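Protein GH61E (Thielavia terrestris, PDB 3EJA) probably acts as a copper-dependent lytic polysaccharide monooxygenase of family AA9, oxidatively cleaving (1-4)-glycosidic bonds in crystalline and amorphous polysaccharides. Local coordinates at residues 64-69 against 136-141; 25-30 against 151-156; 57-62 against 116-121; 71-76 against 199-204. All blocks are in the same frame, centred on the assembly; numbering follows the deposited sequence. Where two conformers were deposited one is given.

Contact 1: 64-69 against 136-141; sequences PDVYHP and AEQIGL. With MG (magnesium ion), chain F.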
loop_
_atom_site.group_PDB
_atom_site.type_symbol
_atom_site.label_atom_id
_atom_site.label_comp_id
_atom_site.label_asym_id
_atom_site.label_seq_id
_atom_site.Cartn_x
_atom_site.Cartn_y
_atom_site.Cartn_z
ATOM N N PRO A 64 11.091 11.615 0.659
ATOM C CA PRO A 64 11.379 12.468 -0.516
ATOM C C PRO A 64 11.083 11.802 -1.869
ATOM O O PRO A 64 10.667 12.477 -2.816
ATOM C CB PRO A 64 12.884 12.746 -0.374
ATOM C CG PRO A 64 13.418 11.538 0.302
ATOM C CD PRO A 64 12.333 11.106 1.277
ATOM N N ASP A 65 11.294 10.490 -1.921
ATOM C CA ASP A 65 11.081 9.634 -3.093
ATOM C C ASP A 65 11.391 8.207 -2.635
ATOM O O ASP A 65 11.936 8.008 -1.548
ATOM C CB ASP A 65 12.017 10.021 -4.250
ATOM C CG ASP A 65 13.470 10.058 -3.831
ATOM O OD1 ASP A 65 14.054 8.992 -3.564
ATOM O OD2 ASP A 65 14.032 11.162 -3.769
ATOM N N VAL A 66 11.068 7.221 -3.465
ATOM C CA VAL A 66 11.343 5.816 -3.143
ATOM C C VAL A 66 12.750 5.456 -3.626
ATOM O O VAL A 66 13.025 5.531 -4.828
ATOM C CB VAL A 66 10.283 4.877 -3.801
ATOM C CG1 VAL A 66 10.689 3.416 -3.672
ATOM C CG2 VAL A 66 8.884 5.110 -3.190
ATOM N N TYR A 67 13.636 5.079 -2.707
ATOM C CA TYR A 67 15.032 4.808 -3.091
ATOM C C TYR A 67 15.614 3.446 -2.690
ATOM O O TYR A 67 16.718 3.110 -3.130
ATOM C CB TYR A 67 15.975 5.951 -2.668
ATOM C CG TYR A 67 16.127 6.176 -1.180
ATOM C CD1 TYR A 67 17.069 5.461 -0.429
ATOM C CD2 TYR A 67 15.359 7.144 -0.527
ATOM C CE1 TYR A 67 17.215 5.681 0.929
ATOM C CE2 TYR A 67 15.498 7.373 0.833
ATOM C CZ TYR A 67 16.425 6.641 1.553
ATOM O OH TYR A 67 16.571 6.873 2.894
ATOM N N HIS A 68 14.906 2.678 -1.863
ATOM C CA HIS A 68 15.323 1.297 -1.585
ATOM C C HIS A 68 14.732 0.379 -2.653
ATOM O O HIS A 68 13.600 0.599 -3.103
ATOM C CB HIS A 68 14.878 0.818 -0.199
ATOM C CG HIS A 68 15.464 1.600 0.933
ATOM N ND1 HIS A 68 16.825 1.736 1.126
ATOM C CD2 HIS A 68 14.869 2.256 1.957
ATOM C CE1 HIS A 68 17.040 2.452 2.215
ATOM N NE2 HIS A 68 15.870 2.780 2.737
ATOM N N PRO A 69 15.492 -0.655 -3.067
ATOM C CA PRO A 69 14.975 -1.594 -4.062
ATOM C C PRO A 69 13.821 -2.395 -3.463
ATOM O O PRO A 69 13.885 -2.801 -2.305
ATOM C CB PRO A 69 16.173 -2.512 -4.333
ATOM C CG PRO A 69 17.012 -2.418 -3.099
ATOM C CD PRO A 69 16.855 -1.011 -2.626
ATOM N N ALA A 136 -1.054 2.529 0.799
ATOM C CA ALA A 136 0.196 2.627 0.027
ATOM C C ALA A 136 1.254 1.808 0.721
ATOM O O ALA A 136 1.357 1.834 1.951
ATOM C CB ALA A 136 0.665 4.078 -0.087
ATOM N N GLU A 137 2.030 1.065 -0.066
ATOM C CA GLU A 137 3.099 0.257 0.467
ATOM C C GLU A 137 4.311 0.248 -0.462
ATOM O O GLU A 137 4.154 0.115 -1.672
ATOM C CB GLU A 137 2.577 -1.168 0.648
ATOM C CG GLU A 137 3.613 -2.228 0.917
ATOM C CD GLU A 137 2.985 -3.596 0.922
ATOM O OE1 GLU A 137 2.625 -4.057 2.011
ATOM O OE2 GLU A 137 2.805 -4.189 -0.158
ATOM N N GLN A 138 5.505 0.387 0.109
ATOM C CA GLN A 138 6.734 -0.006 -0.589
ATOM C C GLN A 138 7.533 -0.886 0.359
ATOM O O GLN A 138 7.607 -0.607 1.552
ATOM C CB GLN A 138 7.560 1.193 -1.065
ATOM C CG GLN A 138 8.569 0.841 -2.189
ATOM C CD GLN A 138 9.977 0.555 -1.691
ATOM O OE1 GLN A 138 10.337 0.894 -0.557
ATOM N NE2 GLN A 138 10.805 -0.042 -2.567
ATOM N N ILE A 139 8.086 -1.971 -0.181
ATOM C CA ILE A 139 8.839 -2.929 0.620
ATOM C C ILE A 139 10.318 -2.859 0.254
ATOM O O ILE A 139 10.724 -3.356 -0.799
ATOM C CB ILE A 139 8.300 -4.384 0.435
ATOM C CG1 ILE A 139 6.765 -4.407 0.497
ATOM C CG2 ILE A 139 8.932 -5.323 1.469
ATOM C CD1 ILE A 139 6.129 -5.758 0.145
ATOM N N GLY A 140 11.112 -2.235 1.122
ATOM C CA GLY A 140 12.567 -2.156 0.942
ATOM C C GLY A 140 13.193 -3.508 1.216
ATOM O O GLY A 140 13.038 -4.055 2.322
ATOM N N LEU A 141 13.886 -4.042 0.213
ATOM C CA LEU A 141 14.461 -5.402 0.283
ATOM C C LEU A 141 16.000 -5.463 0.397
ATOM O O LEU A 141 16.606 -6.546 0.292
ATOM C CB LEU A 141 13.980 -6.225 -0.922
ATOM C CG LEU A 141 12.471 -6.441 -1.089
ATOM C CD1 LEU A 141 12.184 -7.193 -2.393
ATOM C CD2 LEU A 141 11.893 -7.204 0.113
HETATM MG MG MG F . 15.462 3.817 4.531
HETATM O O HOH W 1 17.412 4.804 4.391
#

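Contact 2: 25-30 against 151-156; sequences NGYVGD and QFYISC. With SO4 (sulfate ion), chain I.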
loop_
_atom_site.group_PDB
_atom_site.type_symbol
_atom_site.label_atom_id
_atom_site.label_comp_id
_atom_site.label_asym_id
_atom_site.label_seq_id
_atom_site.Cartn_x
_atom_site.Cartn_y
_atom_site.Cartn_z
ATOM N N ASN A 25 10.645 9.098 9.262
ATOM C CA ASN A 25 10.614 8.351 8.002
ATOM C C ASN A 25 10.991 6.863 8.150
ATOM O O ASN A 25 11.432 6.248 7.176
ATOM C CB ASN A 25 11.495 9.036 6.945
ATOM C CG ASN A 25 11.266 10.533 6.871
ATOM O OD1 ASN A 25 11.913 11.304 7.583
ATOM N ND2 ASN A 25 10.372 10.955 5.992
ATOM N N GLY A 26 10.813 6.311 9.365
ATOM C CA GLY A 26 11.094 4.901 9.689
ATOM C C GLY A 26 10.178 3.911 8.988
ATOM O O GLY A 26 9.398 4.295 8.119
ATOM N N TYR A 27 10.241 2.641 9.389
ATOM C CA TYR A 27 9.527 1.571 8.680
ATOM C C TYR A 27 8.852 0.577 9.632
ATOM O O TYR A 27 9.171 0.534 10.821
ATOM C CB TYR A 27 10.499 0.818 7.756
ATOM C CG TYR A 27 11.672 0.206 8.489
ATOM C CD1 TYR A 27 11.551 -1.029 9.126
ATOM C CD2 TYR A 27 12.897 0.862 8.551
ATOM C CE1 TYR A 27 12.622 -1.594 9.814
ATOM C CE2 TYR A 27 13.978 0.302 9.227
ATOM C CZ TYR A 27 13.828 -0.923 9.858
ATOM O OH TYR A 27 14.895 -1.478 10.527
ATOM N N VAL A 28 7.925 -0.215 9.095
ATOM C CA VAL A 28 7.376 -1.354 9.814
ATOM C C VAL A 28 8.223 -2.581 9.448
ATOM O O VAL A 28 8.459 -2.840 8.266
ATOM C CB VAL A 28 5.883 -1.599 9.466
ATOM C CG1 VAL A 28 5.314 -2.769 10.289
ATOM C CG2 VAL A 28 5.070 -0.338 9.699
ATOM N N GLY A 29 8.697 -3.305 10.459
ATOM C CA GLY A 29 9.482 -4.535 10.250
ATOM C C GLY A 29 8.758 -5.824 10.636
ATOM O O GLY A 29 9.214 -6.915 10.306
ATOM N N ASP A 30 7.632 -5.691 11.333
ATOM C CA ASP A 30 6.876 -6.828 11.873
ATOM C C ASP A 30 5.558 -6.992 11.115
ATOM O O ASP A 30 4.635 -6.199 11.319
ATOM C CB ASP A 30 6.596 -6.553 13.358
ATOM C CG ASP A 30 5.853 -7.689 14.064
ATOM O OD1 ASP A 30 5.456 -8.701 13.438
ATOM O OD2 ASP A 30 5.670 -7.547 15.283
ATOM N N GLN A 151 11.718 -3.923 4.959
ATOM C CA GLN A 151 11.282 -2.636 5.532
ATOM C C GLN A 151 10.035 -2.123 4.813
ATOM O O GLN A 151 10.086 -1.804 3.624
ATOM C CB GLN A 151 12.417 -1.602 5.474
ATOM C CG GLN A 151 13.632 -1.989 6.305
ATOM C CD GLN A 151 14.801 -1.022 6.167
ATOM O OE1 GLN A 151 14.724 -0.015 5.451
ATOM N NE2 GLN A 151 15.894 -1.326 6.858
ATOM N N PHE A 152 8.917 -2.064 5.536
ATOM C CA PHE A 152 7.647 -1.607 4.959
ATOM C C PHE A 152 7.409 -0.120 5.190
ATOM O O PHE A 152 7.387 0.344 6.331
ATOM C CB PHE A 152 6.468 -2.431 5.519
ATOM C CG PHE A 152 6.517 -3.889 5.134
ATOM C CD1 PHE A 152 7.348 -4.777 5.821
ATOM C CD2 PHE A 152 5.732 -4.373 4.088
ATOM C CE1 PHE A 152 7.412 -6.125 5.463
ATOM C CE2 PHE A 152 5.783 -5.721 3.719
ATOM C CZ PHE A 152 6.628 -6.604 4.406
ATOM N N TYR A 153 7.229 0.608 4.089
ATOM C CA TYR A 153 6.905 2.033 4.119
ATOM C C TYR A 153 5.461 2.166 3.666
ATOM O O TYR A 153 5.137 1.824 2.530
ATOM C CB TYR A 153 7.880 2.829 3.229
ATOM C CG TYR A 153 9.310 2.678 3.692
ATOM C CD1 TYR A 153 9.824 3.512 4.686
ATOM C CD2 TYR A 153 10.138 1.671 3.173
ATOM C CE1 TYR A 153 11.121 3.365 5.144
ATOM C CE2 TYR A 153 11.449 1.516 3.630
ATOM C CZ TYR A 153 11.928 2.369 4.613
ATOM O OH TYR A 153 13.216 2.245 5.074
ATOM N N ILE A 154 4.601 2.630 4.580
ATOM C CA ILE A 154 3.140 2.500 4.465
ATOM C C ILE A 154 2.398 3.776 4.872
ATOM O O ILE A 154 2.843 4.490 5.759
ATOM C CB ILE A 154 2.617 1.325 5.389
ATOM C CG1 ILE A 154 3.123 -0.045 4.900
ATOM C CG2 ILE A 154 1.073 1.311 5.516
ATOM C CD1 ILE A 154 3.179 -1.102 6.016
ATOM N N SER A 155 1.259 4.033 4.231
ATOM C CA SER A 155 0.224 4.920 4.788
ATOM C C SER A 155 -1.152 4.569 4.198
ATOM O O SER A 155 -1.242 3.769 3.266
ATOM C CB SER A 155 0.556 6.399 4.559
ATOM O OG SER A 155 0.259 6.776 3.238
ATOM N N CYS A 156 -2.217 5.168 4.732
ATOM C CA CYS A 156 -3.554 4.974 4.168
ATOM C C CYS A 156 -4.286 6.284 3.949
ATOM O O CYS A 156 -4.323 7.142 4.839
ATOM C CB CYS A 156 -4.406 4.071 5.057
ATOM S SG CYS A 156 -3.807 2.376 5.237
HETATM S S SO4 I . 19.031 0.559 6.651
HETATM O O1 SO4 I . 18.402 -0.642 7.192
HETATM O O2 SO4 I . 20.417 0.254 6.313
HETATM O O3 SO4 I . 18.298 1.015 5.474
HETATM O O4 SO4 I . 19.007 1.616 7.661
HETATM O O HOH W 2 15.440 -3.872 8.370
#

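Contact 3: 57-62 against 116-121; sequences TVTYWA and KSSFAV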
loop_
_atom_site.group_PDB
_atom_site.type_symbol
_atom_site.label_atom_id
_atom_site.label_comp_id
_atom_site.label_asym_id
_atom_site.label_seq_id
_atom_site.Cartn_x
_atom_site.Cartn_y
_atom_site.Cartn_z
ATOM N N THR A 57 -7.543 7.999 -11.806
ATOM C CA THR A 57 -6.235 7.750 -11.217
ATOM C C THR A 57 -6.031 8.646 -10.003
ATOM O O THR A 57 -6.266 9.849 -10.067
ATOM C CB THR A 57 -5.112 7.996 -12.251
ATOM O OG1 THR A 57 -5.265 7.086 -13.345
ATOM C CG2 THR A 57 -3.734 7.807 -11.627
ATOM N N VAL A 58 -5.615 8.052 -8.888
ATOM C CA VAL A 58 -5.204 8.829 -7.727
ATOM C C VAL A 58 -3.674 8.859 -7.694
ATOM O O VAL A 58 -3.026 7.833 -7.890
ATOM C CB VAL A 58 -5.776 8.244 -6.404
ATOM C CG1 VAL A 58 -5.095 8.873 -5.189
ATOM C CG2 VAL A 58 -7.295 8.442 -6.338
ATOM N N THR A 59 -3.103 10.041 -7.473
ATOM C CA THR A 59 -1.656 10.163 -7.328
ATOM C C THR A 59 -1.288 10.018 -5.858
ATOM O O THR A 59 -1.763 10.788 -5.014
ATOM C CB THR A 59 -1.142 11.511 -7.900
ATOM O OG1 THR A 59 -1.399 11.547 -9.312
ATOM C CG2 THR A 59 0.352 11.671 -7.660
ATOM N N TYR A 60 -0.469 9.014 -5.544
ATOM C CA TYR A 60 0.045 8.858 -4.186
ATOM C C TYR A 60 1.500 9.301 -4.178
ATOM O O TYR A 60 2.299 8.870 -5.026
ATOM C CB TYR A 60 -0.093 7.407 -3.695
ATOM C CG TYR A 60 -0.604 7.255 -2.257
ATOM C CD1 TYR A 60 0.043 7.872 -1.189
ATOM C CD2 TYR A 60 -1.727 6.468 -1.981
ATOM C CE1 TYR A 60 -0.420 7.723 0.128
ATOM C CE2 TYR A 60 -2.208 6.313 -0.666
ATOM C CZ TYR A 60 -1.541 6.932 0.379
ATOM O OH TYR A 60 -2.002 6.770 1.666
ATOM N N TRP A 61 1.835 10.183 -3.240
ATOM C CA TRP A 61 3.169 10.782 -3.184
ATOM C C TRP A 61 4.008 10.139 -2.095
ATOM O O TRP A 61 3.524 9.915 -0.986
ATOM C CB TRP A 61 3.084 12.294 -2.931
ATOM C CG TRP A 61 2.478 13.074 -4.054
ATOM C CD1 TRP A 61 1.159 13.397 -4.213
ATOM C CD2 TRP A 61 3.170 13.643 -5.180
ATOM N NE1 TRP A 61 0.983 14.132 -5.364
ATOM C CE2 TRP A 61 2.200 14.297 -5.976
ATOM C CE3 TRP A 61 4.515 13.668 -5.586
ATOM C CZ2 TRP A 61 2.528 14.962 -7.172
ATOM C CZ3 TRP A 61 4.843 14.337 -6.774
ATOM C CH2 TRP A 61 3.851 14.966 -7.551
ATOM N N ALA A 62 5.263 9.841 -2.427
ATOM C CA ALA A 62 6.255 9.437 -1.433
ATOM C C ALA A 62 7.223 10.594 -1.197
ATOM O O ALA A 62 7.473 11.398 -2.107
ATOM C CB ALA A 62 7.001 8.191 -1.901
ATOM N N LYS A 116 11.435 7.750 -7.874
ATOM C CA LYS A 116 10.146 8.399 -8.104
ATOM C C LYS A 116 9.481 8.876 -6.806
ATOM O O LYS A 116 9.594 8.239 -5.762
ATOM C CB LYS A 116 9.168 7.470 -8.844
ATOM C CG LYS A 116 9.322 7.396 -10.369
ATOM C CD LYS A 116 8.545 6.191 -10.950
ATOM C CE LYS A 116 7.026 6.270 -10.729
ATOM N NZ LYS A 116 6.364 7.448 -11.370
ATOM N N SER A 117 8.775 9.999 -6.899
ATOM C CA SER A 117 7.972 10.508 -5.780
ATOM C C SER A 117 6.479 10.368 -6.059
ATOM O O SER A 117 5.678 10.237 -5.133
ATOM C CB SER A 117 8.298 11.980 -5.508
ATOM O OG SER A 117 9.687 12.184 -5.329
ATOM N N SER A 118 6.122 10.401 -7.341
ATOM C CA SER A 118 4.733 10.390 -7.788
ATOM C C SER A 118 4.316 9.023 -8.346
ATOM O O SER A 118 4.946 8.512 -9.270
ATOM C CB SER A 118 4.548 11.466 -8.863
ATOM O OG SER A 118 3.238 11.443 -9.384
ATOM N N PHE A 119 3.238 8.462 -7.792
ATOM C CA PHE A 119 2.753 7.136 -8.188
ATOM C C PHE A 119 1.294 7.134 -8.623
ATOM O O PHE A 119 0.414 7.583 -7.888
ATOM C CB PHE A 119 3.008 6.119 -7.064
ATOM C CG PHE A 119 4.464 5.855 -6.834
ATOM C CD1 PHE A 119 5.227 6.718 -6.044
ATOM C CD2 PHE A 119 5.089 4.775 -7.449
ATOM C CE1 PHE A 119 6.588 6.489 -5.854
ATOM C CE2 PHE A 119 6.452 4.535 -7.256
ATOM C CZ PHE A 119 7.196 5.391 -6.459
ATOM N N ALA A 120 1.062 6.620 -9.831
ATOM C CA ALA A 120 -0.275 6.522 -10.420
ATOM C C ALA A 120 -1.033 5.279 -9.941
ATOM O O ALA A 120 -0.623 4.143 -10.214
ATOM C CB ALA A 120 -0.174 6.543 -11.954
ATOM N N VAL A 121 -2.128 5.503 -9.213
ATOM C CA VAL A 121 -2.943 4.403 -8.679
ATOM C C VAL A 121 -4.262 4.326 -9.427
ATOM O O VAL A 121 -5.106 5.220 -9.288
ATOM C CB VAL A 121 -3.242 4.534 -7.163
ATOM C CG1 VAL A 121 -3.880 3.247 -6.634
ATOM C CG2 VAL A 121 -1.979 4.865 -6.383
#

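Contact 4: 71-76 against 199-204; sequences PVQFYM and QNPGPA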
loop_
_atom_site.group_PDB
_atom_site.type_symbol
_atom_site.label_atom_id
_atom_site.label_comp_id
_atom_site.label_asym_id
_atom_site.label_seq_id
_atom_site.Cartn_x
_atom_site.Cartn_y
_atom_site.Cartn_z
ATOM N N PRO A 71 9.264 -3.736 -4.297
ATOM C CA PRO A 71 7.991 -3.458 -4.957
ATOM C C PRO A 71 7.143 -2.378 -4.274
ATOM O O PRO A 71 7.205 -2.206 -3.048
ATOM C CB PRO A 71 7.255 -4.800 -4.858
ATOM C CG PRO A 71 7.757 -5.388 -3.574
ATOM C CD PRO A 71 9.208 -4.982 -3.499
ATOM N N VAL A 72 6.354 -1.683 -5.090
ATOM C CA VAL A 72 5.277 -0.805 -4.637
ATOM C C VAL A 72 3.959 -1.530 -4.902
ATOM O O VAL A 72 3.740 -2.078 -5.999
ATOM C CB VAL A 72 5.302 0.561 -5.392
ATOM C CG1 VAL A 72 4.013 1.364 -5.149
ATOM C CG2 VAL A 72 6.520 1.377 -4.971
ATOM N N GLN A 73 3.085 -1.548 -3.896
ATOM C CA GLN A 73 1.763 -2.148 -4.033
ATOM C C GLN A 73 0.710 -1.235 -3.411
ATOM O O GLN A 73 1.006 -0.516 -2.451
ATOM C CB GLN A 73 1.737 -3.540 -3.377
ATOM C CG GLN A 73 2.938 -4.431 -3.782
ATOM C CD GLN A 73 2.758 -5.892 -3.431
ATOM O OE1 GLN A 73 2.875 -6.756 -4.297
ATOM N NE2 GLN A 73 2.466 -6.181 -2.160
ATOM N N PHE A 74 -0.497 -1.243 -3.981
ATOM C CA PHE A 74 -1.625 -0.494 -3.409
ATOM C C PHE A 74 -2.809 -1.425 -3.169
ATOM O O PHE A 74 -3.098 -2.290 -3.996
ATOM C CB PHE A 74 -2.037 0.687 -4.314
ATOM C CG PHE A 74 -0.977 1.750 -4.433
ATOM C CD1 PHE A 74 -0.849 2.737 -3.457
ATOM C CD2 PHE A 74 -0.082 1.739 -5.505
ATOM C CE1 PHE A 74 0.143 3.714 -3.548
ATOM C CE2 PHE A 74 0.920 2.701 -5.602
ATOM C CZ PHE A 74 1.037 3.693 -4.624
ATOM N N TYR A 75 -3.474 -1.247 -2.028
ATOM C CA TYR A 75 -4.681 -1.996 -1.705
ATOM C C TYR A 75 -5.814 -1.027 -1.363
ATOM O O TYR A 75 -5.574 0.126 -1.020
ATOM C CB TYR A 75 -4.462 -2.897 -0.489
ATOM C CG TYR A 75 -3.478 -4.046 -0.626
ATOM C CD1 TYR A 75 -2.092 -3.818 -0.695
ATOM C CD2 TYR A 75 -3.930 -5.361 -0.613
ATOM C CE1 TYR A 75 -1.178 -4.895 -0.774
ATOM C CE2 TYR A 75 -3.038 -6.441 -0.694
ATOM C CZ TYR A 75 -1.673 -6.204 -0.771
ATOM O OH TYR A 75 -0.825 -7.285 -0.831
ATOM N N MET A 76 -7.048 -1.512 -1.452
ATOM C CA MET A 76 -8.223 -0.745 -1.047
ATOM C C MET A 76 -9.140 -1.585 -0.156
ATOM O O MET A 76 -9.110 -2.814 -0.215
ATOM C CB MET A 76 -8.998 -0.261 -2.275
ATOM C CG MET A 76 -8.257 0.779 -3.119
ATOM S SD MET A 76 -9.170 1.223 -4.605
ATOM C CE MET A 76 -10.353 2.406 -3.918
ATOM N N GLN A 199 8.224 -12.978 -6.627
ATOM C CA GLN A 199 6.864 -13.258 -6.240
ATOM C C GLN A 199 6.364 -12.181 -5.271
ATOM O O GLN A 199 6.722 -12.200 -4.103
ATOM C CB GLN A 199 6.847 -14.628 -5.574
ATOM C CG GLN A 199 5.741 -14.808 -4.587
ATOM C CD GLN A 199 4.639 -15.616 -5.141
ATOM O OE1 GLN A 199 4.257 -16.628 -4.555
ATOM N NE2 GLN A 199 4.105 -15.192 -6.290
ATOM N N ASN A 200 5.543 -11.249 -5.766
ATOM C CA ASN A 200 4.962 -10.198 -4.916
ATOM C C ASN A 200 4.160 -10.817 -3.773
ATOM O O ASN A 200 3.415 -11.767 -3.994
ATOM C CB ASN A 200 4.047 -9.247 -5.702
ATOM C CG ASN A 200 4.785 -8.455 -6.781
ATOM O OD1 ASN A 200 5.187 -9.009 -7.810
ATOM N ND2 ASN A 200 4.933 -7.155 -6.564
ATOM N N PRO A 201 4.331 -10.291 -2.543
ATOM C CA PRO A 201 3.538 -10.836 -1.445
ATOM C C PRO A 201 2.082 -10.416 -1.550
ATOM O O PRO A 201 1.767 -9.397 -2.171
ATOM C CB PRO A 201 4.190 -10.241 -0.195
ATOM C CG PRO A 201 4.892 -9.031 -0.655
ATOM C CD PRO A 201 5.258 -9.236 -2.100
ATOM N N GLY A 202 1.209 -11.211 -0.945
ATOM C CA GLY A 202 -0.207 -10.904 -0.914
ATOM C C GLY A 202 -1.001 -11.527 -2.051
ATOM O O GLY A 202 -0.470 -12.310 -2.851
ATOM N N PRO A 203 -2.299 -11.185 -2.125
ATOM C CA PRO A 203 -3.194 -11.728 -3.148
ATOM C C PRO A 203 -2.918 -11.160 -4.551
ATOM O O PRO A 203 -2.156 -10.203 -4.696
ATOM C CB PRO A 203 -4.580 -11.307 -2.648
ATOM C CG PRO A 203 -4.332 -10.053 -1.863
ATOM C CD PRO A 203 -2.989 -10.253 -1.211
ATOM N N ALA A 204 -3.530 -11.766 -5.568
ATOM C CA ALA A 204 -3.427 -11.273 -6.938
ATOM C C ALA A 204 -4.066 -9.888 -7.066
ATOM O O ALA A 204 -5.022 -9.580 -6.354
ATOM C CB ALA A 204 -4.107 -12.243 -7.897
#

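Contact 1: 64-69 against 136-141
Leu141 and Pro69 share the strongest bond of this contact: the amide N of Leu141 donates to the carbonyl O of Pro69 at 2.8 Å, with an N-H...O angle of 164°. Beside it, Gln138 NE2 reaches the carbonyl O of His68 at 2.9 Å but at a bent 130°, so the bond is weak. The same NH2 group also makes a weak bond to Gly70 O, while Gln138 OE1 accepts from the better partner, the hydroxyl of Tyr2. Glutamine suits this buried place because its amide can serve backbone carbonyls on one side and a hydroxyl on the other.

The loop so pinned to the end of strand 130-140 carries His68, whose NE2 binds the magnesium ion at 2.1 Å. His1 N is a second ligand of this ion, which occupies the histidine brace where copper probably sits in the working enzyme. A water on the ion lies 2.7 Å from Tyr67 OH, and the ring of His142 stacks on that of His68.

The CB of His68 rests 3.9 Å from CA of Gly140, where a side chain would be tight against it, so glycine fits. Deeper in, Val66 turns CG1 away from its own backbone N (chi1 170°), which sets this methyl 3.6 Å from CD of Gln138. There the branched valine covers the bent glutamine chain on its way to the amide.

Contact 2: 25-30 against 151-156
Tyr27 holds its ring between its own backbone N and carbonyl carbon (chi1 59°), a turn that lays it over the side chain of Gln151. Gln151 runs out straight beyond CG (chi2 176°), carrying its amide along the same ring. The amide and ring planes are only 6° apart, stacked, and Gln151 CG sits 3.4 Å over the centre of the Tyr27 ring as a CH-pi contact. Held flat, the amide presents OE1 to the hydroxyl of Tyr153, which donates to it at 2.7 Å from a position tilted out of the carbonyl plane. Its NE2 gives one bond, at 2.6 Å, to O1 of a sulfate ion probably taken from the crystallisation liquor, and another to a water shared with Tyr27 OH.

Tyr153 belongs to the metal site at the start of strand 151-162, its side chain ending about 3 Å from the magnesium ion, and Gln151 beside it probably takes part in binding dioxygen. A leucine in place of Gln151 has no amide, which would probably leave the Tyr153 hydroxyl without its carbonyl acceptor and the Tyr27 face without its flat stacked partner.

Along the backbone the loop joins strand 151-162 by a single antiparallel bridge, a hydrogen-bonded pair in which Val28 N donates to Phe152 O and Phe152 N to Val28 O, each at 2.9 Å. Tyr27 CB covers one face of the Tyr153 ring, whose edge meets Asn25 O at CE1, 3.5 Å away. The beta-branched Val28 sets CG2 4.2 Å from Ile154 CD1, and Ile36 of helix 35-38 touches both side chains.

Contact 3: 57-62 against 116-121
Strand 57-62 pairs with 118-121 as antiparallel neighbours in one sheet of the beta sandwich, their axes 4.7 Å apart and their directions 151° from one another. Val58 and Val121 form a hydrogen-bonded pair with both bonds made, as do Tyr60 and Phe119, although Phe119 N reaches Tyr60 O at a bent 141°. Beyond the last bridge Ala62 N still donates to Ser117 O at 2.8 Å.

Side chains alternate between the two faces. Val58, Tyr60, Phe119 and Val121 point into the sandwich, where Leu134 and Phe74 of the facing sheet meet them; apolar bulk suits this side, and the one polar end, Tyr60 OH, is bonded to Ser155 OG. Thr59, Trp61, Ser118 and Ala120 lie on the outer face. There the indole of Trp61 leans over its neighbours: Ser118 CB stands 3.9 Å from the centroid of its six-membered ring, on the side of CZ3, and Thr59 CG2 lies over the same face on the side of NE1. That NE1 is bonded to Asn8 O, and Arg6 makes a cation-pi contact with the ring.

A serine in place of Trp61 would probably uncover Thr59 and Ser118 and leave Arg6 and Asn8 O without their partner. Lys116 curls back along the edge strand that follows it, and its NZ donates to Ser118 O at 2.7 Å, nearly in line with the C=O bond.

Contact 4: 71-76 against 199-204
The C-terminal loop lies here along one face of the sheet that contains strand 72-78, running in nearly the same direction as the strand, and Gln73 meets it with both ends of its amide. OE1 of Gln73 accepts from Asn200 ND2 at 3.1 Å, the donor standing out of the carbonyl plane, with the two amide planes turned 17° apart. NE2 of Gln73 donates to the carbonyl O of Pro201 at 3.3 Å, a longer bond but fairly straight (156°), and Pro201 O lies close to the plane of the amide. The stronger partners of these groups lie outside the pair, Glu137 OE2 for Gln73 NE2 and Asp101 O for Asn200 ND2, while Lys97 NZ gathers Pro201 O and Pro203 O.

The strand alternates its faces as beta structure does: Val72 and Phe74 turn into the sandwich core against Phe119, while Gln73 and Tyr75 turn to the loop. Tyr75 extends from the strand toward the loop, so that CE2 at the ring edge packs 3.8 Å from CD of Pro203, and its hydroxyl is bonded to that of Tyr179.

Between the prolines, Gly202 passes 3.7 Å from Tyr75 OH by its CA; a beta carbon there would collide with the hydroxyl, and its positive phi of 92° is also one glycine takes readily. Pro201 and Pro203 suit this extended course because their rings hold phi within the range it needs, and without an N-H they donate no backbone bond. At the other end, Pro71 CB lies 3.7 Å from Asn200 ND2.

Contacts 1, 2 and 4 all reach the mixed sheet, in which strand 130-140 lies between 151-162 and 72-78; contact 3 belongs to the facing three-stranded sheet. Centres of contacts 1 and 2 are about 9 Å apart, and together they supply His68 and Tyr153 to the metal site, at one end of the sandwich. Contacts 2 and 3 are farthest apart, about 17 Å between centres, yet still joined through Ser155 and Tyr60. Packing of Phe74 against Tyr60 and Val121 links contacts 3 and 4 across the core. Along the chain, contacts 1 and 3 fall inside the loop closed by contact 2, whereas contact 4 crosses all three, bringing the C-terminal loop back onto the sheet.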